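PDB 5BR9: tRNA threonylcarbamoyladenosine biosynthesis protein TsaB from Pseudomonas aeruginosa, which probably takes part in forming the threonylcarbamoyl modification of adenosine 37 in tRNA, as a TsaB-type relative of the KAE1/TsaD proteins. Local coordinates for residues E118-A123 / G141-A146. Sequence-based numbering, arbitrary orientation.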
ATOM      1  N   GLU A 118       1.013   6.290 -33.626  1.00 31.84           N
ATOM      2  CA  GLU A 118       2.403   5.961 -33.358  1.00 28.95           C
ATOM      3  C   GLU A 118       3.106   7.075 -32.612  1.00 33.72           C
ATOM      4  O   GLU A 118       4.214   6.897 -32.108  1.00 29.82           O
ATOM      5  CB  GLU A 118       3.106   5.644 -34.670  1.00 34.95           C
ATOM      6  CG  GLU A 118       2.529   4.385 -35.268  1.00 41.75           C
ATOM      7  CD  GLU A 118       3.329   3.832 -36.402  1.00 49.15           C
ATOM      8  OE1 GLU A 118       4.352   4.447 -36.771  1.00 50.00           O
ATOM      9  OE2 GLU A 118       2.928   2.762 -36.914  1.00 57.04           O
ATOM     10  N   ARG A 119       2.432   8.218 -32.528  1.00 31.26           N
ATOM     11  CA  ARG A 119       2.890   9.321 -31.700  1.00 28.31           C
ATOM     12  C   ARG A 119       1.746   9.760 -30.799  1.00 32.53           C
ATOM     13  O   ARG A 119       0.677  10.153 -31.271  1.00 23.40           O
ATOM     14  CB  ARG A 119       3.403  10.474 -32.567  1.00 24.17           C
ATOM     15  CG  ARG A 119       4.507  10.008 -33.516  1.00 33.64           C
ATOM     16  CD  ARG A 119       5.470  11.096 -33.933  1.00 33.70           C
ATOM     17  NE  ARG A 119       4.984  11.868 -35.063  1.00 34.36           N
ATOM     18  CZ  ARG A 119       5.756  12.618 -35.844  1.00 40.75           C
ATOM     19  NH1 ARG A 119       5.220  13.293 -36.857  1.00 47.91           N
ATOM     20  NH2 ARG A 119       7.065  12.681 -35.626  1.00 40.23           N
ATOM     21  N   VAL A 120       1.973   9.677 -29.492  1.00 24.52           N
ATOM     22  CA  VAL A 120       0.925   9.981 -28.520  1.00 23.80           C
ATOM     23  C   VAL A 120       1.435  10.935 -27.458  1.00 25.20           C
ATOM     24  O   VAL A 120       2.489  10.725 -26.858  1.00 24.05           O
ATOM     25  CB  VAL A 120       0.373   8.708 -27.850  1.00 22.59           C
ATOM     26  CG1 VAL A 120      -0.601   9.095 -26.735  1.00 24.82           C
ATOM     27  CG2 VAL A 120      -0.331   7.816 -28.871  1.00 21.90           C
ATOM     28  N   ALA A 121       0.701  12.016 -27.261  1.00 21.09           N
ATOM     29  CA  ALA A 121       0.935  12.877 -26.116  1.00 21.37           C
ATOM     30  C   ALA A 121      -0.025  12.417 -25.007  1.00 22.18           C
ATOM     31  O   ALA A 121      -1.233  12.572 -25.118  1.00 21.24           O
ATOM     32  CB  ALA A 121       0.723  14.360 -26.488  1.00 21.10           C
ATOM     33  N   ALA A 122       0.518  11.793 -23.971  1.00 23.52           N
ATOM     34  CA  ALA A 122      -0.287  11.323 -22.857  1.00 21.73           C
ATOM     35  C   ALA A 122      -0.387  12.408 -21.789  1.00 22.65           C
ATOM     36  O   ALA A 122       0.606  13.025 -21.426  1.00 24.06           O
ATOM     37  CB  ALA A 122       0.297  10.049 -22.289  1.00 19.68           C
ATOM     38  N   ALA A 123      -1.598  12.653 -21.313  1.00 26.90           N
ATOM     39  CA  ALA A 123      -1.823  13.638 -20.269  1.00 26.17           C
ATOM     40  C   ALA A 123      -2.821  13.100 -19.269  1.00 25.40           C
ATOM     41  O   ALA A 123      -3.921  12.702 -19.644  1.00 25.60           O
ATOM     42  CB  ALA A 123      -2.327  14.981 -20.860  1.00 21.56           C
ATOM     43  N   GLY A 141       7.546  -1.680 -31.809  1.00 28.65           N
ATOM     44  CA  GLY A 141       6.376  -2.193 -31.141  1.00 27.35           C
ATOM     45  C   GLY A 141       6.162  -1.603 -29.753  1.00 27.90           C
ATOM     46  O   GLY A 141       5.131  -1.831 -29.152  1.00 28.37           O
ATOM     47  N   GLU A 142       7.111  -0.808 -29.262  1.00 28.45           N
ATOM     48  CA  GLU A 142       7.009  -0.251 -27.905  1.00 28.03           C
ATOM     49  C   GLU A 142       6.850   1.263 -27.970  1.00 30.72           C
ATOM     50  O   GLU A 142       7.629   1.951 -28.638  1.00 32.65           O
ATOM     51  CB  GLU A 142       8.255  -0.615 -27.065  1.00 26.54           C
ATOM     52  CG  GLU A 142       8.257  -0.071 -25.616  1.00 32.31           C
ATOM     53  CD  GLU A 142       9.594  -0.243 -24.889  1.00 32.01           C
ATOM     54  OE1 GLU A 142      10.554  -0.749 -25.506  1.00 33.05           O
ATOM     55  OE2 GLU A 142       9.699   0.139 -23.699  1.00 31.46           O
ATOM     56  N   MET A 143       5.834   1.782 -27.285  1.00 28.02           N
ATOM     57  CA  MET A 143       5.671   3.225 -27.181  1.00 25.18           C
ATOM     58  C   MET A 143       6.731   3.721 -26.205  1.00 20.72           C
ATOM     59  O   MET A 143       6.781   3.330 -25.037  1.00 24.66           O
ATOM     60  CB  MET A 143       4.252   3.604 -26.753  1.00 24.65           C
ATOM     61  CG  MET A 143       3.191   3.331 -27.831  1.00 29.01           C
ATOM     62  SD  MET A 143       3.426   4.182 -29.426  1.00 30.61           S
ATOM     63  CE  MET A 143       2.874   5.835 -29.012  1.00 19.23           C
ATOM     64  N   ARG A 144       7.600   4.569 -26.716  1.00 22.99           N
ATOM     65  CA  ARG A 144       8.803   4.963 -26.012  1.00 29.55           C
ATOM     66  C   ARG A 144       8.820   6.466 -25.713  1.00 32.15           C
ATOM     67  O   ARG A 144       8.494   7.307 -26.578  1.00 25.34           O
ATOM     68  CB  ARG A 144      10.013   4.568 -26.870  1.00 34.67           C
ATOM     69  CG  ARG A 144      11.256   4.244 -26.121  1.00 43.74           C
ATOM     70  CD  ARG A 144      11.324   2.784 -25.763  1.00 53.53           C
ATOM     71  NE  ARG A 144      12.602   2.457 -25.131  1.00 59.15           N
ATOM     72  CZ  ARG A 144      12.799   2.401 -23.819  1.00 57.61           C
ATOM     73  NH1 ARG A 144      11.805   2.655 -22.990  1.00 60.25           N
ATOM     74  NH2 ARG A 144      13.994   2.094 -23.338  1.00 65.25           N
ATOM     75  N   LEU A 145       9.256   6.788 -24.502  1.00 28.94           N
ATOM     76  CA  LEU A 145       9.237   8.152 -24.004  1.00 30.16           C
ATOM     77  C   LEU A 145      10.222   9.048 -24.752  1.00 25.76           C
ATOM     78  O   LEU A 145      11.397   8.735 -24.896  1.00 27.29           O
ATOM     79  CB  LEU A 145       9.525   8.174 -22.493  1.00 23.23           C
ATOM     80  CG  LEU A 145       9.578   9.571 -21.873  1.00 24.01           C
ATOM     81  CD1 LEU A 145       8.178  10.223 -21.894  1.00 21.89           C
ATOM     82  CD2 LEU A 145      10.112   9.467 -20.434  1.00 29.00           C
ATOM     83  N   ALA A 146       9.732  10.173 -25.232  1.00 25.76           N
ATOM     84  CA  ALA A 146      10.606  11.152 -25.864  1.00 28.76           C
ATOM     85  C   ALA A 146      10.777  12.305 -24.916  1.00 41.10           C
ATOM     86  O   ALA A 146       9.807  12.991 -24.608  1.00 48.64           O
ATOM     87  CB  ALA A 146      10.026  11.644 -27.179  1.00 27.25           C
TER
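Met143 reaches across to the start of strand 119-125 and touches it with the end of its thioether. Its terminal methyl CE lies 3.8 Å from CG2 of Val120. The same methyl sits 3.5 Å from the backbone O of Glu118. This is a van der Waals approach, and no hydrogen bond joins the two segments. The sulfur stands a little further back, with SD 3.9 Å from Glu118 O. The two side chains cross at about a right angle. CE is the methionine atom that touches the valine. The methionine chain is bent at chi2 (-59°) and again at chi3 (-77°), and the second bend brings CE to the side of the valine, next to CG2. Val120 turns CG1 away from its own N (chi1 174°), which leaves CG2 on the N side, near the methyl. The methyl lies beside the CB-CG2 bond, nearest to CG2; CB is next, 4.0 Å from Met143 CE.

The two strands are not direct neighbours. Strand 131-139 runs between them, antiparallel to both, in a five-stranded mixed sheet of order 3-2-1-4-5. The other sheet of the chain has the same order, in keeping with the duplicated actin-like ATPase fold of this family. The contact therefore reaches over the middle strand, and the nearest CA atoms, those of Glu118 and Met143, are 7.5 Å apart. Helix 103-115 packs against the same side chains: Val120 meets Ala111, and Met143 meets Ala108 and Tyr112. With the helix against them, Val120 and Met143 are both buried, while Glu118 is exposed to solvent. Gln109 of that helix also hydrogen-bonds the backbone N of Met143 and O of Gly141, which ties the edge strand to the helix.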